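Local structure of uncharacterized conserved (Bdellovibrio bacteriovorus, 7O21) at residues S29-V43 with S250-K264. The protein probably acts as a peptidoglycan LD-carboxypeptidase of the YkuD family, editing the cell wall and so generating the curved shape of this predatory bacterium. Sequence-based numbering, arbitrary orientation. Where two conformers were deposited one is given.
Sequences SLLQISETEAFSRYV and SQPYIVQHNDQLLVK
Y253 carries its ring to S40, whose backbone N donates to Y253 OH at 2.8 Å. S34 lies against one face of that ring, its CB 4.0 Å from the ring centroid in a CH-pi contact, while I33 CG2 and V43 CG2 pack near CE1, the latter at the ring edge. The F39 ring is sandwiched: T36 CG2 sits over the centre of one face, and the fully extended K264 lays CE over the other, which brings NZ into a cation-pi contact 4.8 Å from the centroid.

The amides of Q32 and Q251 stack with their planes 28° apart, and each grips the opposite backbone. Q32 NE2 donates to a lone pair of P252 O. CG anti to the backbone N (chi1 172°) and a chain extended beyond it carry the Q251 amide to I33 O, which lies in the amide plane and meets NE2 almost head-on at 2.8 Å. Q251 O takes two donors, S34 OG and E35 N, and its own N gives a nearly straight bond to E35 OE2 (2.8 Å), met on the anti side of OE2 and tilted 29° out of the carboxylate plane. S34 OG also accepts from T36 N, closing an ST turn, and T36 OG1 bonds S250 OG.

Strand 30-32 extends the NTF2-like sheet, antiparallel to 246-257, and the segment continues into strand 42-47 of the mixed sheet, connecting the two. A classic bulge sets L31 and Q32 opposite the single residue I254, whose O receives L31 N at 3.0 Å and, weakly, Q32 N; Q256 N to S29 O and I254 N to Q32 O flank it.

Outside this shell, R191 holds Q32 OE1, G60 O takes a second bond from Q251 NE2, and T171 bonds S40 OG. S29 OG lies at the edge of the H257 ring, which itself stacks on F176.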
loop_
_atom_site.group_PDB
_atom_site.type_symbol
_atom_site.label_atom_id
_atom_site.label_comp_id
_atom_site.label_asym_id
_atom_site.label_seq_id
_atom_site.Cartn_x
_atom_site.Cartn_y
_atom_site.Cartn_z
ATOM N N SER A 29 8.744 -13.884 -21.141
ATOM C CA SER A 29 8.553 -12.686 -20.333
ATOM C C SER A 29 9.226 -12.748 -18.969
ATOM O O SER A 29 9.427 -11.691 -18.353
ATOM C CB SER A 29 7.070 -12.349 -20.178
ATOM O OG SER A 29 6.469 -12.099 -21.452
ATOM N N LEU A 30 9.557 -13.936 -18.466
ATOM C CA LEU A 30 10.228 -14.061 -17.176
ATOM C C LEU A 30 11.692 -14.328 -17.479
ATOM O O LEU A 30 12.079 -15.459 -17.790
ATOM C CB LEU A 30 9.615 -15.186 -16.351
ATOM C CG LEU A 30 10.351 -15.510 -15.052
ATOM C CD1 LEU A 30 10.420 -14.298 -14.119
ATOM C CD2 LEU A 30 9.672 -16.681 -14.334
ATOM N N LEU A 31 12.507 -13.273 -17.411
ATOM C CA LEU A 31 13.888 -13.382 -17.865
ATOM C C LEU A 31 14.882 -13.752 -16.771
ATOM O O LEU A 31 15.883 -14.408 -17.065
ATOM C CB LEU A 31 14.323 -12.098 -18.581
ATOM C CG LEU A 31 13.594 -11.898 -19.916
ATOM C CD1 LEU A 31 13.922 -10.536 -20.497
ATOM C CD2 LEU A 31 13.950 -13.004 -20.901
ATOM N N GLN A 32 14.655 -13.342 -15.523
ATOM C CA GLN A 32 15.611 -13.631 -14.459
ATOM C C GLN A 32 14.902 -13.466 -13.123
ATOM O O GLN A 32 13.999 -12.636 -12.993
ATOM C CB GLN A 32 16.797 -12.655 -14.524
ATOM C CG GLN A 32 18.032 -13.101 -13.742
ATOM C CD GLN A 32 19.267 -12.330 -14.157
ATOM O OE1 GLN A 32 20.135 -12.856 -14.856
ATOM N NE2 GLN A 32 19.334 -11.070 -13.761
ATOM N N ILE A 33 15.312 -14.273 -12.136
ATOM C CA ILE A 33 14.832 -14.169 -10.761
ATOM C C ILE A 33 15.975 -13.632 -9.908
ATOM O O ILE A 33 17.146 -13.966 -10.139
ATOM C CB ILE A 33 14.312 -15.540 -10.270
ATOM C CG1 ILE A 33 13.083 -15.929 -11.095
ATOM C CG2 ILE A 33 13.956 -15.514 -8.785
ATOM C CD1 ILE A 33 12.604 -17.354 -10.877
ATOM N N SER A 34 15.658 -12.750 -8.966
ATOM C CA SER A 34 16.726 -12.105 -8.212
ATOM C C SER A 34 17.436 -13.117 -7.314
ATOM O O SER A 34 16.825 -14.055 -6.792
ATOM C CB SER A 34 16.182 -10.957 -7.370
ATOM O OG SER A 34 17.157 -10.539 -6.433
ATOM N N GLU A 35 18.748 -12.919 -7.146
ATOM C CA GLU A 35 19.519 -13.748 -6.219
ATOM C C GLU A 35 19.298 -13.360 -4.759
ATOM O O GLU A 35 19.734 -14.099 -3.860
ATOM C CB GLU A 35 21.015 -13.648 -6.519
ATOM C CG GLU A 35 21.602 -12.289 -6.142
ATOM C CD GLU A 35 23.078 -12.172 -6.496
ATOM O OE1 GLU A 35 23.806 -13.177 -6.351
ATOM O OE2 GLU A 35 23.517 -11.088 -6.933
ATOM N N THR A 36 18.649 -12.229 -4.490
ATOM C CA THR A 36 18.556 -11.706 -3.130
ATOM C C THR A 36 17.571 -12.541 -2.301
ATOM O O THR A 36 16.380 -12.614 -2.619
ATOM C CB THR A 36 18.151 -10.231 -3.180
ATOM O OG1 THR A 36 19.212 -9.469 -3.774
ATOM C CG2 THR A 36 17.867 -9.687 -1.792
ATOM N N GLU A 37 18.060 -13.164 -1.228
ATOM C CA GLU A 37 17.229 -14.097 -0.472
ATOM C C GLU A 37 16.129 -13.409 0.337
ATOM O O GLU A 37 15.173 -14.076 0.746
ATOM C CB GLU A 37 18.118 -15.051 0.347
ATOM C CG GLU A 37 19.018 -15.827 -0.596
ATOM C CD GLU A 37 19.936 -16.846 0.056
ATOM O OE1 GLU A 37 19.860 -17.071 1.280
ATOM O OE2 GLU A 37 20.757 -17.426 -0.686
ATOM N N ALA A 38 16.232 -12.099 0.565
ATOM C CA ALA A 38 15.134 -11.363 1.178
ATOM C C ALA A 38 13.924 -11.286 0.261
ATOM O O ALA A 38 12.814 -11.027 0.742
ATOM C CB ALA A 38 15.596 -9.953 1.547
ATOM N N PHE A 39 14.110 -11.527 -1.037
ATOM C CA PHE A 39 12.990 -11.568 -1.972
ATOM C C PHE A 39 12.574 -13.027 -2.105
ATOM O O PHE A 39 12.834 -13.818 -1.196
ATOM C CB PHE A 39 13.390 -11.002 -3.342
ATOM C CG PHE A 39 14.000 -9.608 -3.287
ATOM C CD1 PHE A 39 13.650 -8.700 -2.298
ATOM C CD2 PHE A 39 14.926 -9.224 -4.241
ATOM C CE1 PHE A 39 14.236 -7.419 -2.269
ATOM C CE2 PHE A 39 15.507 -7.958 -4.227
ATOM C CZ PHE A 39 15.161 -7.063 -3.247
ATOM N N SER A 40 11.947 -13.411 -3.215
ATOM C CA SER A 40 11.379 -14.746 -3.358
ATOM C C SER A 40 12.148 -15.509 -4.421
ATOM O O SER A 40 12.342 -15.002 -5.532
ATOM C CB SER A 40 9.902 -14.657 -3.750
ATOM O OG SER A 40 9.389 -15.939 -4.114
ATOM N N ARG A 41 12.588 -16.720 -4.093
ATOM C CA ARG A 41 13.234 -17.518 -5.128
ATOM C C ARG A 41 12.247 -18.146 -6.090
ATOM O O ARG A 41 12.678 -18.724 -7.095
ATOM C CB ARG A 41 14.160 -18.580 -4.530
ATOM C CG ARG A 41 13.496 -19.632 -3.682
ATOM C CD ARG A 41 14.579 -20.370 -2.865
ATOM N NE ARG A 41 14.079 -21.600 -2.261
ATOM C CZ ARG A 41 13.780 -21.741 -0.975
ATOM N NH1 ARG A 41 13.939 -20.731 -0.126
ATOM N NH2 ARG A 41 13.330 -22.906 -0.528
ATOM N N TYR A 42 10.945 -18.035 -5.816
ATOM C CA TYR A 42 9.899 -18.580 -6.668
ATOM C C TYR A 42 9.106 -17.470 -7.347
ATOM O O TYR A 42 8.891 -16.397 -6.770
ATOM C CB TYR A 42 8.922 -19.445 -5.855
ATOM C CG TYR A 42 9.591 -20.601 -5.169
ATOM C CD1 TYR A 42 10.112 -21.665 -5.901
ATOM C CD2 TYR A 42 9.764 -20.598 -3.795
ATOM C CE1 TYR A 42 10.750 -22.732 -5.252
ATOM C CE2 TYR A 42 10.398 -21.646 -3.153
ATOM C CZ TYR A 42 10.887 -22.699 -3.885
ATOM O OH TYR A 42 11.515 -23.742 -3.230
ATOM N N VAL A 43 8.616 -17.766 -8.554
ATOM C CA VAL A 43 7.724 -16.885 -9.302
ATOM C C VAL A 43 6.552 -17.728 -9.778
ATOM O O VAL A 43 6.761 -18.825 -10.303
ATOM C CB VAL A 43 8.445 -16.277 -10.518
ATOM C CG1 VAL A 43 7.443 -15.632 -11.470
ATOM C CG2 VAL A 43 9.502 -15.261 -10.060
ATOM N N SER A 250 22.415 -6.242 -6.909
ATOM C CA SER A 250 22.346 -7.692 -6.910
ATOM C C SER A 250 21.685 -8.180 -8.196
ATOM O O SER A 250 20.989 -7.437 -8.898
ATOM C CB SER A 250 21.560 -8.191 -5.698
ATOM O OG SER A 250 20.163 -7.957 -5.853
ATOM N N GLN A 251 21.928 -9.433 -8.518
ATOM C CA GLN A 251 21.286 -9.998 -9.688
ATOM C C GLN A 251 19.782 -9.737 -9.606
ATOM O O GLN A 251 19.146 -10.136 -8.621
ATOM C CB GLN A 251 21.544 -11.496 -9.766
ATOM C CG GLN A 251 20.751 -12.164 -10.860
ATOM C CD GLN A 251 20.967 -13.650 -10.848
ATOM O OE1 GLN A 251 22.095 -14.125 -11.002
ATOM N NE2 GLN A 251 19.890 -14.402 -10.660
ATOM N N PRO A 252 19.193 -9.047 -10.580
ATOM C CA PRO A 252 17.809 -8.593 -10.446
ATOM C C PRO A 252 16.767 -9.581 -10.955
ATOM O O PRO A 252 17.041 -10.483 -11.749
ATOM C CB PRO A 252 17.786 -7.345 -11.344
ATOM C CG PRO A 252 18.746 -7.686 -12.424
ATOM C CD PRO A 252 19.872 -8.415 -11.725
ATOM N N TYR A 253 15.539 -9.412 -10.435
ATOM C CA TYR A 253 14.354 -9.865 -11.156
ATOM C C TYR A 253 14.259 -9.036 -12.428
ATOM O O TYR A 253 14.460 -7.820 -12.410
ATOM C CB TYR A 253 13.053 -9.559 -10.393
ATOM C CG TYR A 253 12.643 -10.388 -9.187
ATOM C CD1 TYR A 253 12.165 -11.689 -9.308
ATOM C CD2 TYR A 253 12.642 -9.817 -7.927
ATOM C CE1 TYR A 253 11.756 -12.411 -8.179
ATOM C CE2 TYR A 253 12.246 -10.522 -6.822
ATOM C CZ TYR A 253 11.784 -11.799 -6.948
ATOM O OH TYR A 253 11.409 -12.466 -5.798
ATOM N N ILE A 254 13.921 -9.692 -13.531
ATOM C CA ILE A 254 13.651 -9.002 -14.793
ATOM C C ILE A 254 12.425 -9.648 -15.419
ATOM O O ILE A 254 12.432 -10.854 -15.707
ATOM C CB ILE A 254 14.828 -9.070 -15.780
ATOM C CG1 ILE A 254 16.100 -8.562 -15.107
ATOM C CG2 ILE A 254 14.501 -8.243 -17.042
ATOM C CD1 ILE A 254 17.367 -8.700 -15.972
ATOM N N VAL A 255 11.367 -8.859 -15.600
ATOM C CA VAL A 255 10.159 -9.288 -16.295
ATOM C C VAL A 255 9.884 -8.283 -17.408
ATOM O O VAL A 255 9.863 -7.071 -17.170
ATOM C CB VAL A 255 8.955 -9.370 -15.344
ATOM C CG1 VAL A 255 7.716 -9.836 -16.093
ATOM C CG2 VAL A 255 9.261 -10.346 -14.227
ATOM N N GLN A 256 9.648 -8.793 -18.616
ATOM C CA GLN A 256 9.330 -7.945 -19.761
ATOM C C GLN A 256 8.133 -8.560 -20.462
ATOM O O GLN A 256 8.236 -9.656 -21.018
ATOM C CB GLN A 256 10.518 -7.852 -20.715
ATOM C CG GLN A 256 10.494 -6.596 -21.576
ATOM C CD GLN A 256 9.434 -6.641 -22.659
ATOM O OE1 GLN A 256 8.448 -5.882 -22.635
ATOM N NE2 GLN A 256 9.632 -7.529 -23.625
ATOM N N HIS A 257 7.002 -7.866 -20.432
ATOM C CA HIS A 257 5.774 -8.368 -21.027
ATOM C C HIS A 257 5.007 -7.214 -21.658
ATOM O O HIS A 257 4.838 -6.163 -21.035
ATOM C CB HIS A 257 4.926 -9.081 -19.964
ATOM C CG HIS A 257 3.661 -9.663 -20.496
ATOM N ND1 HIS A 257 2.427 -9.098 -20.259
ATOM C CD2 HIS A 257 3.440 -10.748 -21.268
ATOM C CE1 HIS A 257 1.496 -9.823 -20.850
ATOM N NE2 HIS A 257 2.085 -10.821 -21.484
ATOM N N ASN A 258 4.536 -7.412 -22.896
ATOM C CA ASN A 258 3.789 -6.373 -23.637
ATOM C C ASN A 258 4.658 -5.117 -23.678
ATOM O O ASN A 258 5.820 -5.181 -24.105
ATOM C CB ASN A 258 2.394 -6.176 -23.054
ATOM C CG ASN A 258 1.429 -7.286 -23.432
ATOM O OD1 ASN A 258 1.652 -8.001 -24.397
ATOM N ND2 ASN A 258 0.347 -7.417 -22.671
ATOM N N ASP A 259 4.158 -3.975 -23.237
ATOM C CA ASP A 259 4.917 -2.736 -23.262
ATOM C C ASP A 259 5.794 -2.541 -22.031
ATOM O O ASP A 259 6.535 -1.556 -21.976
ATOM C CB ASP A 259 3.941 -1.558 -23.375
ATOM C CG ASP A 259 2.870 -1.562 -22.269
ATOM O OD1 ASP A 259 2.404 -2.655 -21.842
ATOM O OD2 ASP A 259 2.479 -0.457 -21.822
ATOM N N GLN A 260 5.753 -3.449 -21.064
ATOM C CA GLN A 260 6.261 -3.195 -19.716
ATOM C C GLN A 260 7.588 -3.899 -19.454
ATOM O O GLN A 260 7.837 -5.011 -19.941
ATOM C CB GLN A 260 5.247 -3.700 -18.686
ATOM C CG GLN A 260 3.961 -2.895 -18.664
ATOM C CD GLN A 260 2.906 -3.512 -17.785
ATOM O OE1 GLN A 260 3.140 -4.538 -17.123
ATOM N NE2 GLN A 260 1.724 -2.917 -17.786
ATOM N N LEU A 261 8.436 -3.232 -18.668
ATOM C CA LEU A 261 9.666 -3.810 -18.140
ATOM C C LEU A 261 9.717 -3.500 -16.654
ATOM O O LEU A 261 9.549 -2.345 -16.256
ATOM C CB LEU A 261 10.910 -3.220 -18.821
ATOM C CG LEU A 261 12.282 -3.617 -18.253
ATOM C CD1 LEU A 261 12.551 -5.098 -18.440
ATOM C CD2 LEU A 261 13.395 -2.794 -18.887
ATOM N N LEU A 262 9.926 -4.541 -15.839
ATOM C CA LEU A 262 10.063 -4.389 -14.395
ATOM C C LEU A 262 11.387 -5.021 -13.995
ATOM O O LEU A 262 11.662 -6.175 -14.353
ATOM C CB LEU A 262 8.904 -5.088 -13.675
ATOM C CG LEU A 262 8.672 -4.898 -12.172
ATOM C CD1 LEU A 262 9.678 -5.675 -11.336
ATOM C CD2 LEU A 262 8.616 -3.457 -11.760
ATOM N N VAL A 263 12.211 -4.259 -13.279
ATOM C CA VAL A 263 13.484 -4.731 -12.749
ATOM C C VAL A 263 13.486 -4.452 -11.254
ATOM O O VAL A 263 13.170 -3.339 -10.833
ATOM C CB VAL A 263 14.671 -4.022 -13.432
ATOM C CG1 VAL A 263 15.980 -4.487 -12.854
ATOM C CG2 VAL A 263 14.645 -4.303 -14.936
ATOM N N LYS A 264 13.804 -5.470 -10.442
ATOM C CA LYS A 264 13.892 -5.283 -8.995
ATOM C C LYS A 264 15.197 -5.884 -8.497
ATOM O O LYS A 264 15.556 -7.007 -8.878
ATOM C CB LYS A 264 12.692 -5.934 -8.294
ATOM C CG LYS A 264 12.680 -5.770 -6.779
ATOM C CD LYS A 264 11.461 -6.478 -6.201
ATOM C CE LYS A 264 11.376 -6.357 -4.683
ATOM N NZ LYS A 264 10.056 -6.886 -4.176
#